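Local coordinates for protein contact-dependent inhibitor A (Enterobacter cloacae subsp. cloacae, PDB 4NTQ) that acts as the C-terminal toxin of a contact-dependent growth inhibition system, a ribosomal RNase that is delivered into target bacteria and bound by its immunity protein CdiI, at residues G212-N217 with I223-S228. Sequence-based numbering, arbitrary orientation.
Sequences GWKMFN and IGTYDS
Met215, a selenomethionine, lays its side chain across one face of the Tyr226 ring. Its CB already rests 3.5 Å from Tyr226 CE2. CG, anti to the backbone N (chi1 179°), runs on past Ile223, 3.9 Å from CG1. SE then sits obliquely off the tyrosine ring, 3.9 Å from CZ, as a Met-aromatic contact, and Ile223 CD1 approaches it as well. The bend at chi3 (-50°) finally turns CE in over the middle of the ring, 3.8 Å from its centroid and almost on the normal, a CH-pi contact. What fixes the ring from its far end is its own strand: Tyr226 OH donates to Ile223 O, coming in well above that carbonyl's plane, and the ring edge runs past Gly224, where a side chain would collide with CE2. Lys214 and Thr225 project from the other face of the sheet, side by side, with NZ donating to OG1 at 2.7 Å; NZ also forms a salt bridge with Asp203, and OG1 a hydrogen bond with Arg222. One residue along the ladder, Trp213 and Tyr226 exchange two backbone hydrogen bonds, N to O in each direction. Beyond the hairpin, Trp213 packs on helix 164-170, while Met124 of the CdiI chain touches Tyr226. Strands 213-216 and 222-226 thus form an antiparallel beta hairpin within the toxin domain's sheet, in contact with the immunity protein.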
loop_
_atom_site.group_PDB
_atom_site.type_symbol
_atom_site.label_atom_id
_atom_site.label_comp_id
_atom_site.label_asym_id
_atom_site.label_seq_id
_atom_site.Cartn_x
_atom_site.Cartn_y
_atom_site.Cartn_z
ATOM N N GLY A 212 12.606 -10.104 -5.460
ATOM C CA GLY A 212 11.275 -10.656 -5.629
ATOM C C GLY A 212 10.229 -9.605 -5.957
ATOM O O GLY A 212 10.558 -8.440 -6.153
ATOM N N TRP A 213 8.961 -10.007 -6.002
ATOM C CA TRP A 213 7.892 -9.097 -6.405
ATOM C C TRP A 213 6.665 -9.198 -5.508
ATOM O O TRP A 213 6.386 -10.250 -4.940
ATOM C CB TRP A 213 7.451 -9.411 -7.835
ATOM C CG TRP A 213 8.511 -9.257 -8.887
ATOM C CD1 TRP A 213 9.282 -10.246 -9.426
ATOM C CD2 TRP A 213 8.895 -8.044 -9.548
ATOM N NE1 TRP A 213 10.130 -9.722 -10.370
ATOM C CE2 TRP A 213 9.909 -8.373 -10.468
ATOM C CE3 TRP A 213 8.477 -6.713 -9.453
ATOM C CZ2 TRP A 213 10.518 -7.417 -11.286
ATOM C CZ3 TRP A 213 9.080 -5.768 -10.259
ATOM C CH2 TRP A 213 10.088 -6.125 -11.169
ATOM N N LYS A 214 5.929 -8.100 -5.384
ATOM C CA LYS A 214 4.582 -8.151 -4.822
ATOM C C LYS A 214 3.651 -7.970 -6.007
ATOM O O LYS A 214 3.941 -7.169 -6.892
ATOM C CB LYS A 214 4.371 -7.036 -3.795
ATOM C CG LYS A 214 5.408 -7.037 -2.678
ATOM C CD LYS A 214 4.810 -7.488 -1.364
ATOM C CE LYS A 214 5.857 -7.549 -0.245
ATOM N NZ LYS A 214 6.381 -8.935 -0.025
HETATM N N MSE A 215 2.551 -8.717 -6.046
HETATM C CA MSE A 215 1.639 -8.632 -7.182
HETATM C C MSE A 215 0.265 -8.171 -6.748
HETATM O O MSE A 215 -0.202 -8.539 -5.677
HETATM C CB MSE A 215 1.541 -9.976 -7.892
HETATM C CG MSE A 215 0.592 -10.001 -9.082
HETATM SE SE MSE A 215 0.598 -11.744 -9.964
HETATM C CE MSE A 215 2.537 -11.942 -10.148
ATOM N N PHE A 216 -0.381 -7.358 -7.577
ATOM C CA PHE A 216 -1.740 -6.917 -7.303
ATOM C C PHE A 216 -2.650 -7.258 -8.482
ATOM O O PHE A 216 -2.237 -7.174 -9.639
ATOM C CB PHE A 216 -1.774 -5.415 -7.029
ATOM C CG PHE A 216 -0.907 -4.989 -5.879
ATOM C CD1 PHE A 216 -1.451 -4.773 -4.626
ATOM C CD2 PHE A 216 0.454 -4.810 -6.049
ATOM C CE1 PHE A 216 -0.653 -4.381 -3.562
ATOM C CE2 PHE A 216 1.258 -4.409 -4.992
ATOM C CZ PHE A 216 0.701 -4.193 -3.749
ATOM N N ASN A 217 -3.886 -7.648 -8.203
ATOM C CA ASN A 217 -4.770 -8.022 -9.307
ATOM C C ASN A 217 -5.358 -6.825 -10.054
ATOM O O ASN A 217 -5.028 -5.676 -9.746
ATOM C CB ASN A 217 -5.848 -9.020 -8.870
ATOM C CG ASN A 217 -6.908 -8.407 -7.985
ATOM O OD1 ASN A 217 -6.924 -7.202 -7.739
ATOM N ND2 ASN A 217 -7.815 -9.245 -7.506
ATOM N N ILE A 223 -2.322 -10.081 -4.352
ATOM C CA ILE A 223 -2.541 -11.515 -4.512
ATOM C C ILE A 223 -1.253 -12.306 -4.355
ATOM O O ILE A 223 -1.117 -13.410 -4.899
ATOM C CB ILE A 223 -3.246 -11.875 -5.836
ATOM C CG1 ILE A 223 -2.515 -11.264 -7.029
ATOM C CG2 ILE A 223 -4.699 -11.426 -5.804
ATOM C CD1 ILE A 223 -3.049 -11.759 -8.393
ATOM N N GLY A 224 -0.308 -11.723 -3.618
ATOM C CA GLY A 224 0.840 -12.468 -3.134
ATOM C C GLY A 224 2.219 -11.834 -3.224
ATOM O O GLY A 224 2.451 -10.869 -3.958
ATOM N N THR A 225 3.143 -12.398 -2.454
ATOM C CA THR A 225 4.555 -12.083 -2.592
ATOM C C THR A 225 5.134 -13.140 -3.518
ATOM O O THR A 225 4.798 -14.303 -3.374
ATOM C CB THR A 225 5.260 -12.140 -1.237
ATOM O OG1 THR A 225 4.810 -11.049 -0.418
ATOM C CG2 THR A 225 6.771 -12.048 -1.427
ATOM N N TYR A 226 5.976 -12.748 -4.472
ATOM C CA TYR A 226 6.467 -13.673 -5.501
ATOM C C TYR A 226 7.982 -13.662 -5.650
ATOM O O TYR A 226 8.624 -12.640 -5.393
ATOM C CB TYR A 226 5.841 -13.352 -6.865
ATOM C CG TYR A 226 4.360 -13.644 -6.936
ATOM C CD1 TYR A 226 3.878 -14.734 -7.660
ATOM C CD2 TYR A 226 3.441 -12.835 -6.275
ATOM C CE1 TYR A 226 2.514 -15.005 -7.720
ATOM C CE2 TYR A 226 2.101 -13.094 -6.329
ATOM C CZ TYR A 226 1.633 -14.182 -7.050
ATOM O OH TYR A 226 0.282 -14.426 -7.087
ATOM N N ASP A 227 8.554 -14.787 -6.081
ATOM C CA ASP A 227 9.999 -14.835 -6.347
ATOM C C ASP A 227 10.358 -14.235 -7.706
ATOM O O ASP A 227 9.501 -13.660 -8.379
ATOM C CB ASP A 227 10.607 -16.235 -6.136
ATOM C CG ASP A 227 10.192 -17.254 -7.192
ATOM O OD1 ASP A 227 10.255 -18.458 -6.863
ATOM O OD2 ASP A 227 9.834 -16.893 -8.336
ATOM N N SER A 228 11.620 -14.364 -8.107
ATOM C CA SER A 228 12.098 -13.653 -9.294
ATOM C C SER A 228 11.528 -14.216 -10.601
ATOM O O SER A 228 11.708 -13.627 -11.670
ATOM C CB SER A 228 13.634 -13.599 -9.337
ATOM O OG SER A 228 14.204 -14.885 -9.493
#